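Local coordinates for protein glycosyl hydrolase (Streptomyces cattleya, PDB 7LR8) that probably hydrolyses the beta-1,4 bond between mannose and N-acetylglucosamine of the N-glycan core, as a family GH5 glycosidase that binds this disaccharide, at residues Q97-S102 with I154-G159; V150-N155 with L266-A271; H195-A200 with H207-A212. The protein carries 1 engineered substitution. One frame throughout, in Å; residues are numbered along the deposited sequence.

Interaction 1: Q97-S102 with I154-G159; sequences QGHLSS and INQFSG. With NAG (2-acetamido-2-deoxy-beta-D-glucopyranose), chain D; BMA (beta-D-mannopyranose), chain C.
Gly-98, which follows a cis peptide bond, faces Phe-157 on the 3-10 segment that begins at Ile-154, and its CA lies 6.6 Å from Ile-154 CA. The phenyl ring meets this backbone edge-on, with Phe-157 CZ 3.8 Å from Gly-98 C and Phe-157 CE2 3.7 Å from His-99 N. The amide of Gln-156 touches two rings. Its NE2 sits over the centre of the Phe-157 ring, 3.1 Å above the plane. Its OE1 covers one face of the His-99 imidazole near the rim. There the amide and ring planes are 31° apart. Gln-156 OE1 and His-99 ND1 are 3.3 Å apart, but the angle is too poor for a hydrogen bond. OE1 instead accepts from Trp-113 of the second subunit, while ND1 bonds to Asp-104. The two segments follow strands 3 and 4 of the (beta/alpha)8 barrel. Residues 99-102 line the glycan pocket, and 154-159 packs behind His-99. With CG anti to the backbone N (chi1 -172°), the His-99 ring reaches the sugar by its edge, and His-99 NE2 is hydrogen-bonded to O3 of the N-acetylglucosamine at 2.8 Å. Further along, Ser-101 N donates to O3 of the mannose at 2.7 Å, in a nearly straight bond.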
loop_
_atom_site.group_PDB
_atom_site.type_symbol
_atom_site.label_atom_id
_atom_site.label_comp_id
_atom_site.label_asym_id
_atom_site.label_seq_id
_atom_site.Cartn_x
_atom_site.Cartn_y
_atom_site.Cartn_z
ATOM N N GLN B 97 -1.872 -9.418 -6.886
ATOM C CA GLN B 97 -2.080 -9.410 -5.430
ATOM C C GLN B 97 -1.689 -8.022 -4.937
ATOM O O GLN B 97 -0.505 -7.740 -4.741
ATOM C CB GLN B 97 -1.255 -10.476 -4.708
ATOM C CG GLN B 97 -1.720 -11.898 -4.942
ATOM C CD GLN B 97 -1.354 -12.350 -6.345
ATOM O OE1 GLN B 97 -2.222 -12.694 -7.139
ATOM N NE2 GLN B 97 -0.065 -12.310 -6.661
ATOM N N GLY B 98 -2.683 -7.183 -4.670
ATOM C CA GLY B 98 -4.059 -7.631 -4.590
ATOM C C GLY B 98 -4.293 -8.202 -3.207
ATOM O O GLY B 98 -3.671 -7.771 -2.233
ATOM N N HIS B 99 -5.146 -9.211 -3.104
ATOM C CA HIS B 99 -5.521 -9.761 -1.807
ATOM C C HIS B 99 -4.700 -10.995 -1.442
ATOM O O HIS B 99 -4.561 -11.914 -2.253
ATOM C CB HIS B 99 -6.998 -10.131 -1.776
ATOM C CG HIS B 99 -7.458 -10.516 -0.408
ATOM N ND1 HIS B 99 -7.768 -9.576 0.547
ATOM C CD2 HIS B 99 -7.577 -11.726 0.198
ATOM C CE1 HIS B 99 -8.110 -10.188 1.669
ATOM N NE2 HIS B 99 -7.997 -11.492 1.484
ATOM N N LEU B 100 -4.197 -11.025 -0.212
ATOM C CA LEU B 100 -3.556 -12.221 0.329
ATOM C C LEU B 100 -3.830 -12.319 1.821
ATOM O O LEU B 100 -3.380 -11.459 2.587
ATOM C CB LEU B 100 -2.044 -12.199 0.073
ATOM C CG LEU B 100 -1.548 -12.512 -1.343
ATOM C CD1 LEU B 100 -0.070 -12.152 -1.480
ATOM C CD2 LEU B 100 -1.786 -13.982 -1.681
ATOM N N SER B 101 -4.546 -13.375 2.229
ATOM C CA SER B 101 -4.643 -13.790 3.634
ATOM C C SER B 101 -5.114 -12.658 4.549
ATOM O O SER B 101 -4.573 -12.455 5.638
ATOM C CB SER B 101 -3.305 -14.347 4.125
ATOM O OG SER B 101 -2.786 -15.311 3.225
ATOM N N SER B 102 -6.147 -11.932 4.098
ATOM C CA SER B 102 -6.900 -10.863 4.775
ATOM C C SER B 102 -6.332 -9.475 4.508
ATOM O O SER B 102 -6.987 -8.489 4.850
ATOM C CB SER B 102 -7.029 -11.059 6.299
ATOM O OG SER B 102 -5.839 -10.655 6.966
ATOM N N ILE B 154 -9.169 -11.871 -7.186
ATOM C CA ILE B 154 -9.307 -10.439 -7.425
ATOM C C ILE B 154 -10.764 -10.013 -7.326
ATOM O O ILE B 154 -11.046 -8.854 -7.001
ATOM C CB ILE B 154 -8.698 -10.051 -8.798
ATOM C CG1 ILE B 154 -8.469 -8.535 -8.877
ATOM C CG2 ILE B 154 -9.585 -10.506 -9.948
ATOM C CD1 ILE B 154 -7.222 -8.086 -8.153
ATOM N N ASN B 155 -11.703 -10.939 -7.556
ATOM C CA ASN B 155 -13.122 -10.625 -7.415
ATOM C C ASN B 155 -13.484 -10.114 -6.028
ATOM O O ASN B 155 -14.550 -9.508 -5.874
ATOM C CB ASN B 155 -14.001 -11.844 -7.757
ATOM C CG ASN B 155 -13.828 -13.034 -6.790
ATOM O OD1 ASN B 155 -12.717 -13.405 -6.405
ATOM N ND2 ASN B 155 -14.944 -13.643 -6.425
ATOM N N GLN B 156 -12.651 -10.354 -5.008
ATOM C CA GLN B 156 -13.021 -9.858 -3.683
ATOM C C GLN B 156 -12.969 -8.335 -3.589
ATOM O O GLN B 156 -13.502 -7.781 -2.627
ATOM C CB GLN B 156 -12.137 -10.494 -2.596
ATOM C CG GLN B 156 -10.694 -9.986 -2.564
ATOM C CD GLN B 156 -10.447 -8.930 -1.508
ATOM O OE1 GLN B 156 -10.902 -9.044 -0.376
ATOM N NE2 GLN B 156 -9.712 -7.886 -1.884
ATOM N N PHE B 157 -12.381 -7.645 -4.570
ATOM C CA PHE B 157 -12.420 -6.189 -4.585
ATOM C C PHE B 157 -13.705 -5.634 -5.184
ATOM O O PHE B 157 -13.891 -4.410 -5.164
ATOM C CB PHE B 157 -11.230 -5.628 -5.376
ATOM C CG PHE B 157 -9.903 -5.799 -4.683
ATOM C CD1 PHE B 157 -9.522 -4.927 -3.664
ATOM C CD2 PHE B 157 -9.025 -6.815 -5.071
ATOM C CE1 PHE B 157 -8.298 -5.072 -3.032
ATOM C CE2 PHE B 157 -7.805 -6.974 -4.437
ATOM C CZ PHE B 157 -7.438 -6.093 -3.416
ATOM N N SER B 158 -14.583 -6.487 -5.721
ATOM C CA SER B 158 -15.599 -6.039 -6.665
ATOM C C SER B 158 -16.961 -5.785 -6.037
ATOM O O SER B 158 -17.845 -5.245 -6.717
ATOM C CB SER B 158 -15.735 -7.047 -7.826
ATOM O OG SER B 158 -16.433 -8.223 -7.455
ATOM N N GLY B 159 -17.148 -6.117 -4.766
ATOM C CA GLY B 159 -18.431 -5.864 -4.136
ATOM C C GLY B 159 -18.451 -6.346 -2.702
ATOM O O GLY B 159 -17.419 -6.698 -2.122
HETATM C C1 NAG D . -12.014 -14.795 2.307
HETATM C C2 NAG D . -10.682 -14.241 2.812
HETATM C C3 NAG D . -9.555 -14.564 1.821
HETATM C C4 NAG D . -9.538 -16.050 1.467
HETATM C C5 NAG D . -10.934 -16.447 0.985
HETATM C C6 NAG D . -11.101 -17.904 0.628
HETATM C C7 NAG D . -10.404 -12.186 4.146
HETATM C C8 NAG D . -10.608 -10.696 4.177
HETATM N N2 NAG D . -10.786 -12.805 3.023
HETATM O O1 NAG D . -12.981 -14.600 3.283
HETATM O O3 NAG D . -8.302 -14.170 2.364
HETATM O O4 NAG D . -8.548 -16.256 0.459
HETATM O O5 NAG D . -11.881 -16.181 2.028
HETATM O O6 NAG D . -12.376 -18.137 0.045
HETATM O O7 NAG D . -9.908 -12.797 5.092
HETATM C C1 BMA C . -7.882 -17.552 0.398
HETATM C C2 BMA C . -6.400 -17.352 -0.055
HETATM C C3 BMA C . -5.685 -16.506 0.979
HETATM C C4 BMA C . -5.997 -17.039 2.444
HETATM C C5 BMA C . -6.752 -18.398 2.403
HETATM C C6 BMA C . -7.163 -18.901 3.769
HETATM O O2 BMA C . -6.315 -16.715 -1.319
HETATM O O3 BMA C . -6.003 -15.102 0.801
HETATM O O4 BMA C . -4.778 -17.199 3.117
HETATM O O5 BMA C . -7.977 -18.249 1.662
HETATM O O6 BMA C . -8.059 -17.915 4.339
#

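Interaction 2: V150-N155 with L266-A271; sequences VGNAIN and LQEVGA. Engineered in segment 150-155: Ala-153 (natural residue Glu). With BMA (beta-D-mannopyranose), chain C.
Asn-152 and Glu-268 converge on one polar atom, O2 of the mannose. Asn-152 ND2 donates to it at 2.7 Å, with an N-H...O angle of 146°. Glu-268 OE2 lies 3.0 Å from the same O2 on the other arm of the grip, although the proton of this hydroxyl is not clearly assigned to one acceptor. The two residues sit at the C-terminal ends of strands 4 and 7 of the (beta/alpha)8 barrel. In GH5 enzymes these two strand ends carry the pair of carboxylates used in catalysis. Here the residue after Asn-152 is the engineered Ala-153, in place of the natural Glu, so only the strand 7 carboxylate remains. Its position is consistent with the family nucleophile.

The backbones stay well apart, with Asn-152 CA 10.1 Å from Gln-267 CA, and the side chains bridge the gap. Glu-268 is extended beyond CG (chi2 175°), which carries its carboxylate to the mannose. The amide and carboxylate planes are turned 44° from each other. Asn-152 OD1 and Glu-268 OE2 come within 2.9 Å, yet both are acceptors and do not bond. Arg-54 lies against both, NH1 in a salt bridge to OE2 and NH2 donating to OD1. Asn-152 ND2 has a second acceptor in the carbonyl of His-99. Glu-268 OE1 accepts from the indole N-H of Trp-226 and lies 3.3 Å from C1 of the mannose.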
loop_
_atom_site.group_PDB
_atom_site.type_symbol
_atom_site.label_atom_id
_atom_site.label_comp_id
_atom_site.label_asym_id
_atom_site.label_seq_id
_atom_site.Cartn_x
_atom_site.Cartn_y
_atom_site.Cartn_z
ATOM N N VAL B 150 -4.624 -14.631 -13.320
ATOM C CA VAL B 150 -4.716 -13.168 -13.368
ATOM C C VAL B 150 -4.407 -12.557 -12.001
ATOM O O VAL B 150 -3.586 -11.635 -11.890
ATOM C CB VAL B 150 -6.093 -12.727 -13.895
ATOM C CG1 VAL B 150 -6.299 -11.223 -13.650
ATOM C CG2 VAL B 150 -6.207 -13.057 -15.380
ATOM N N GLY B 151 -5.027 -13.081 -10.943
ATOM C CA GLY B 151 -4.721 -12.625 -9.588
ATOM C C GLY B 151 -5.535 -13.415 -8.582
ATOM O O GLY B 151 -6.605 -13.949 -8.890
ATOM N N ASN B 152 -5.010 -13.472 -7.363
ATOM C CA ASN B 152 -5.596 -14.340 -6.337
ATOM C C ASN B 152 -6.923 -13.756 -5.858
ATOM O O ASN B 152 -6.950 -12.809 -5.064
ATOM C CB ASN B 152 -4.645 -14.504 -5.157
ATOM C CG ASN B 152 -5.295 -15.246 -4.012
ATOM O OD1 ASN B 152 -5.880 -16.294 -4.235
ATOM N ND2 ASN B 152 -5.242 -14.684 -2.799
ATOM N N ALA B 153 -8.033 -14.324 -6.333
ATOM C CA ALA B 153 -9.365 -13.918 -5.895
ATOM C C ALA B 153 -9.542 -12.407 -6.017
ATOM O O ALA B 153 -10.006 -11.734 -5.090
ATOM C CB ALA B 153 -9.638 -14.382 -4.454
ATOM N N ILE B 154 -9.169 -11.871 -7.186
ATOM C CA ILE B 154 -9.307 -10.439 -7.425
ATOM C C ILE B 154 -10.764 -10.013 -7.326
ATOM O O ILE B 154 -11.046 -8.854 -7.001
ATOM C CB ILE B 154 -8.698 -10.051 -8.798
ATOM C CG1 ILE B 154 -8.469 -8.535 -8.877
ATOM C CG2 ILE B 154 -9.585 -10.506 -9.948
ATOM C CD1 ILE B 154 -7.222 -8.086 -8.153
ATOM N N ASN B 155 -11.703 -10.939 -7.556
ATOM C CA ASN B 155 -13.122 -10.625 -7.415
ATOM C C ASN B 155 -13.484 -10.114 -6.028
ATOM O O ASN B 155 -14.550 -9.508 -5.874
ATOM C CB ASN B 155 -14.001 -11.844 -7.757
ATOM C CG ASN B 155 -13.828 -13.034 -6.790
ATOM O OD1 ASN B 155 -12.717 -13.405 -6.405
ATOM N ND2 ASN B 155 -14.944 -13.643 -6.425
ATOM N N LEU B 266 -8.552 -27.568 -8.638
ATOM C CA LEU B 266 -8.721 -27.229 -7.225
ATOM C C LEU B 266 -7.447 -26.523 -6.785
ATOM O O LEU B 266 -6.495 -27.137 -6.301
ATOM C CB LEU B 266 -8.998 -28.481 -6.397
ATOM C CG LEU B 266 -9.160 -28.219 -4.910
ATOM C CD1 LEU B 266 -10.387 -27.351 -4.638
ATOM C CD2 LEU B 266 -9.275 -29.571 -4.182
ATOM N N GLN B 267 -7.414 -25.208 -7.002
ATOM C CA GLN B 267 -6.201 -24.424 -6.872
ATOM C C GLN B 267 -5.931 -23.966 -5.450
ATOM O O GLN B 267 -4.804 -23.548 -5.154
ATOM C CB GLN B 267 -6.285 -23.209 -7.809
ATOM C CG GLN B 267 -4.968 -22.554 -8.103
ATOM C CD GLN B 267 -5.152 -21.283 -8.896
ATOM O OE1 GLN B 267 -5.991 -20.450 -8.547
ATOM N NE2 GLN B 267 -4.382 -21.127 -9.968
ATOM N N GLU B 268 -6.933 -24.038 -4.575
ATOM C CA GLU B 268 -6.735 -23.884 -3.138
ATOM C C GLU B 268 -7.632 -24.855 -2.403
ATOM O O GLU B 268 -8.817 -24.980 -2.721
ATOM C CB GLU B 268 -7.065 -22.480 -2.625
ATOM C CG GLU B 268 -6.124 -21.421 -3.124
ATOM C CD GLU B 268 -6.553 -20.031 -2.696
ATOM O OE1 GLU B 268 -7.458 -19.925 -1.831
ATOM O OE2 GLU B 268 -5.985 -19.062 -3.229
ATOM N N VAL B 269 -7.059 -25.521 -1.407
ATOM C CA VAL B 269 -7.820 -26.294 -0.431
ATOM C C VAL B 269 -6.949 -26.346 0.812
ATOM O O VAL B 269 -5.736 -26.565 0.715
ATOM C CB VAL B 269 -8.186 -27.704 -0.939
ATOM C CG1 VAL B 269 -6.947 -28.461 -1.455
ATOM C CG2 VAL B 269 -8.887 -28.502 0.192
ATOM N N GLY B 270 -7.537 -26.103 1.981
ATOM C CA GLY B 270 -6.764 -26.099 3.204
ATOM C C GLY B 270 -7.613 -26.498 4.389
ATOM O O GLY B 270 -8.827 -26.692 4.278
ATOM N N ALA B 271 -6.957 -26.563 5.552
ATOM C CA ALA B 271 -7.542 -27.097 6.785
ATOM C C ALA B 271 -7.514 -26.012 7.855
ATOM O O ALA B 271 -6.607 -25.993 8.705
ATOM C CB ALA B 271 -6.784 -28.342 7.243
HETATM C C1 BMA C . -7.882 -17.552 0.398
HETATM C C2 BMA C . -6.400 -17.352 -0.055
HETATM C C3 BMA C . -5.685 -16.506 0.979
HETATM C C4 BMA C . -5.997 -17.039 2.444
HETATM C C5 BMA C . -6.752 -18.398 2.403
HETATM C C6 BMA C . -7.163 -18.901 3.769
HETATM O O2 BMA C . -6.315 -16.715 -1.319
HETATM O O3 BMA C . -6.003 -15.102 0.801
HETATM O O4 BMA C . -4.778 -17.199 3.117
HETATM O O5 BMA C . -7.977 -18.249 1.662
HETATM O O6 BMA C . -8.059 -17.915 4.339
#

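Interaction 3: H195-A200 with H207-A212; sequences HAEYDA and HPFTPA
The methyl group of Ala-200 sits almost exactly over the middle of the His-207 imidazole. This is a CH-pi contact, with Ala-200 CB 3.6 Å from the ring centroid and only 4° off the ring normal. The opposite face of the ring is covered near its rim by Pro-208 CD, so the imidazole is clamped between two aliphatic groups. His-207 NE2 accepts a hydrogen bond from Asn-155 ND2, which helps fix the ring's rotation. Tyr-198 adds a looser contact, its CE1 4.5 Å from His-207 CE1.

A second cluster forms around Glu-197. Its chain is bent at chi2 (-51°), bringing the carboxylate against the Phe-209 ring with Glu-197 CD 3.8 Å from Phe-209 CD2. The carboxylate and ring planes are 28° apart, and OE2 lies over one ring face. Both oxygens of this buried acid have partners. Glu-197 OE1 accepts from His-195 ND1 at 2.6 Å, through the lone pair pointing away from OE2. Glu-197 OE2 accepts from the backbone N of Asn-155. Phe-209 also packs on Ala-173 and Leu-177 of helix 170-187. Just after it, Thr-210 takes the N-cap position of helix 211-216. These groups fold up the connection from strand 5 to helix 211-216, on the C-terminal side of the (beta/alpha)8 barrel, where Tyr-198 lines the glycan pocket.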
loop_
_atom_site.group_PDB
_atom_site.type_symbol
_atom_site.label_atom_id
_atom_site.label_comp_id
_atom_site.label_asym_id
_atom_site.label_seq_id
_atom_site.Cartn_x
_atom_site.Cartn_y
_atom_site.Cartn_z
ATOM N N HIS B 195 -7.986 -17.392 -14.726
ATOM C CA HIS B 195 -8.277 -16.507 -13.612
ATOM C C HIS B 195 -8.904 -17.357 -12.518
ATOM O O HIS B 195 -9.387 -18.462 -12.776
ATOM C CB HIS B 195 -9.198 -15.345 -14.039
ATOM C CG HIS B 195 -10.603 -15.764 -14.334
ATOM N ND1 HIS B 195 -11.637 -15.569 -13.444
ATOM C CD2 HIS B 195 -11.146 -16.367 -15.417
ATOM C CE1 HIS B 195 -12.757 -16.036 -13.964
ATOM N NE2 HIS B 195 -12.487 -16.522 -15.163
ATOM N N ALA B 196 -8.866 -16.852 -11.282
ATOM C CA ALA B 196 -9.196 -17.663 -10.111
ATOM C C ALA B 196 -9.965 -16.799 -9.128
ATOM O O ALA B 196 -9.385 -15.908 -8.499
ATOM C CB ALA B 196 -7.939 -18.226 -9.451
ATOM N N GLU B 197 -11.256 -17.063 -8.992
ATOM C CA GLU B 197 -12.130 -16.241 -8.164
ATOM C C GLU B 197 -12.582 -17.017 -6.931
ATOM O O GLU B 197 -12.814 -18.230 -7.000
ATOM C CB GLU B 197 -13.346 -15.772 -8.969
ATOM C CG GLU B 197 -13.005 -15.209 -10.369
ATOM C CD GLU B 197 -11.920 -14.137 -10.356
ATOM O OE1 GLU B 197 -11.210 -13.985 -11.379
ATOM O OE2 GLU B 197 -11.770 -13.437 -9.336
ATOM N N TYR B 198 -12.697 -16.321 -5.799
ATOM C CA TYR B 198 -13.145 -16.984 -4.579
ATOM C C TYR B 198 -14.649 -17.256 -4.644
ATOM O O TYR B 198 -15.350 -16.787 -5.543
ATOM C CB TYR B 198 -12.752 -16.171 -3.346
ATOM C CG TYR B 198 -13.787 -15.211 -2.793
ATOM C CD1 TYR B 198 -13.976 -13.957 -3.355
ATOM C CD2 TYR B 198 -14.535 -15.548 -1.663
ATOM C CE1 TYR B 198 -14.907 -13.066 -2.833
ATOM C CE2 TYR B 198 -15.460 -14.667 -1.131
ATOM C CZ TYR B 198 -15.638 -13.428 -1.721
ATOM O OH TYR B 198 -16.567 -12.564 -1.177
ATOM N N ASP B 199 -15.149 -18.049 -3.682
ATOM C CA ASP B 199 -16.425 -18.741 -3.874
ATOM C C ASP B 199 -17.636 -17.811 -3.940
ATOM O O ASP B 199 -18.736 -18.301 -4.223
ATOM C CB ASP B 199 -16.624 -19.837 -2.799
ATOM C CG ASP B 199 -16.683 -19.299 -1.363
ATOM O OD1 ASP B 199 -17.090 -18.132 -1.148
ATOM O OD2 ASP B 199 -16.314 -20.071 -0.444
ATOM N N ALA B 200 -17.479 -16.499 -3.718
ATOM C CA ALA B 200 -18.566 -15.576 -4.041
ATOM C C ALA B 200 -19.006 -15.719 -5.493
ATOM O O ALA B 200 -20.179 -15.490 -5.817
ATOM C CB ALA B 200 -18.134 -14.132 -3.785
ATOM N N HIS B 207 -23.126 -10.880 -7.117
ATOM C CA HIS B 207 -21.678 -10.709 -7.220
ATOM C C HIS B 207 -21.277 -10.575 -8.690
ATOM O O HIS B 207 -21.768 -11.335 -9.530
ATOM C CB HIS B 207 -20.971 -11.900 -6.559
ATOM C CG HIS B 207 -19.482 -11.761 -6.480
ATOM N ND1 HIS B 207 -18.862 -10.840 -5.661
ATOM C CD2 HIS B 207 -18.489 -12.448 -7.099
ATOM C CE1 HIS B 207 -17.550 -10.965 -5.783
ATOM N NE2 HIS B 207 -17.300 -11.923 -6.659
ATOM N N PRO B 208 -20.410 -9.616 -9.036
ATOM C CA PRO B 208 -20.182 -9.306 -10.460
ATOM C C PRO B 208 -19.443 -10.394 -11.209
ATOM O O PRO B 208 -19.583 -10.493 -12.436
ATOM C CB PRO B 208 -19.350 -8.013 -10.416
ATOM C CG PRO B 208 -19.534 -7.468 -9.051
ATOM C CD PRO B 208 -19.750 -8.647 -8.148
ATOM N N PHE B 209 -18.623 -11.179 -10.521
ATOM C CA PHE B 209 -17.904 -12.273 -11.150
ATOM C C PHE B 209 -18.783 -13.506 -11.059
ATOM O O PHE B 209 -19.257 -13.851 -9.971
ATOM C CB PHE B 209 -16.546 -12.488 -10.478
ATOM C CG PHE B 209 -15.505 -11.461 -10.874
ATOM C CD1 PHE B 209 -15.486 -10.201 -10.287
ATOM C CD2 PHE B 209 -14.534 -11.771 -11.818
ATOM C CE1 PHE B 209 -14.517 -9.253 -10.654
ATOM C CE2 PHE B 209 -13.566 -10.837 -12.192
ATOM C CZ PHE B 209 -13.559 -9.571 -11.610
ATOM N N THR B 210 -19.052 -14.131 -12.202
ATOM C CA THR B 210 -20.104 -15.132 -12.291
ATOM C C THR B 210 -19.540 -16.536 -12.474
ATOM O O THR B 210 -18.360 -16.713 -12.801
ATOM C CB THR B 210 -21.044 -14.819 -13.463
ATOM O OG1 THR B 210 -20.335 -14.982 -14.702
ATOM C CG2 THR B 210 -21.584 -13.385 -13.362
ATOM N N PRO B 211 -20.362 -17.570 -12.259
ATOM C CA PRO B 211 -19.914 -18.924 -12.621
ATOM C C PRO B 211 -19.545 -19.041 -14.088
ATOM O O PRO B 211 -18.590 -19.743 -14.439
ATOM C CB PRO B 211 -21.123 -19.799 -12.273
ATOM C CG PRO B 211 -21.893 -19.009 -11.242
ATOM C CD PRO B 211 -21.696 -17.571 -11.626
ATOM N N ALA B 212 -20.281 -18.361 -14.961
ATOM C CA ALA B 212 -19.954 -18.401 -16.382
ATOM C C ALA B 212 -18.560 -17.835 -16.652
ATOM O O ALA B 212 -17.816 -18.381 -17.477
ATOM C CB ALA B 212 -21.013 -17.641 -17.178
#

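In the fold
The three contacts lie at the C-terminal ends of strands 3, 4, 5 and 7, beside the glycan pocket, with centres 10 to 12 Å apart. Interactions 1 and 2 share Ile-154 and Asn-155 and both touch the mannose. Interaction 1 also holds the N-acetylglucosamine. They are tied by Gln-97 OE1 and Asn-152 N, 2.9 Å apart, a probable hydrogen bond. Interaction 3 reaches the pocket through Tyr-198, whose side chain is about 4 Å from the N-acetylglucosamine at the nearest atoms. Asn-155 connects all three: its OD1 lies 3.0 Å from Tyr-198 N, and its CB packs 3.4 Å from Phe-209 CD1. Gln-267 OE1 of interaction 2 also packs on Ala-196 CB, across the barrel interior.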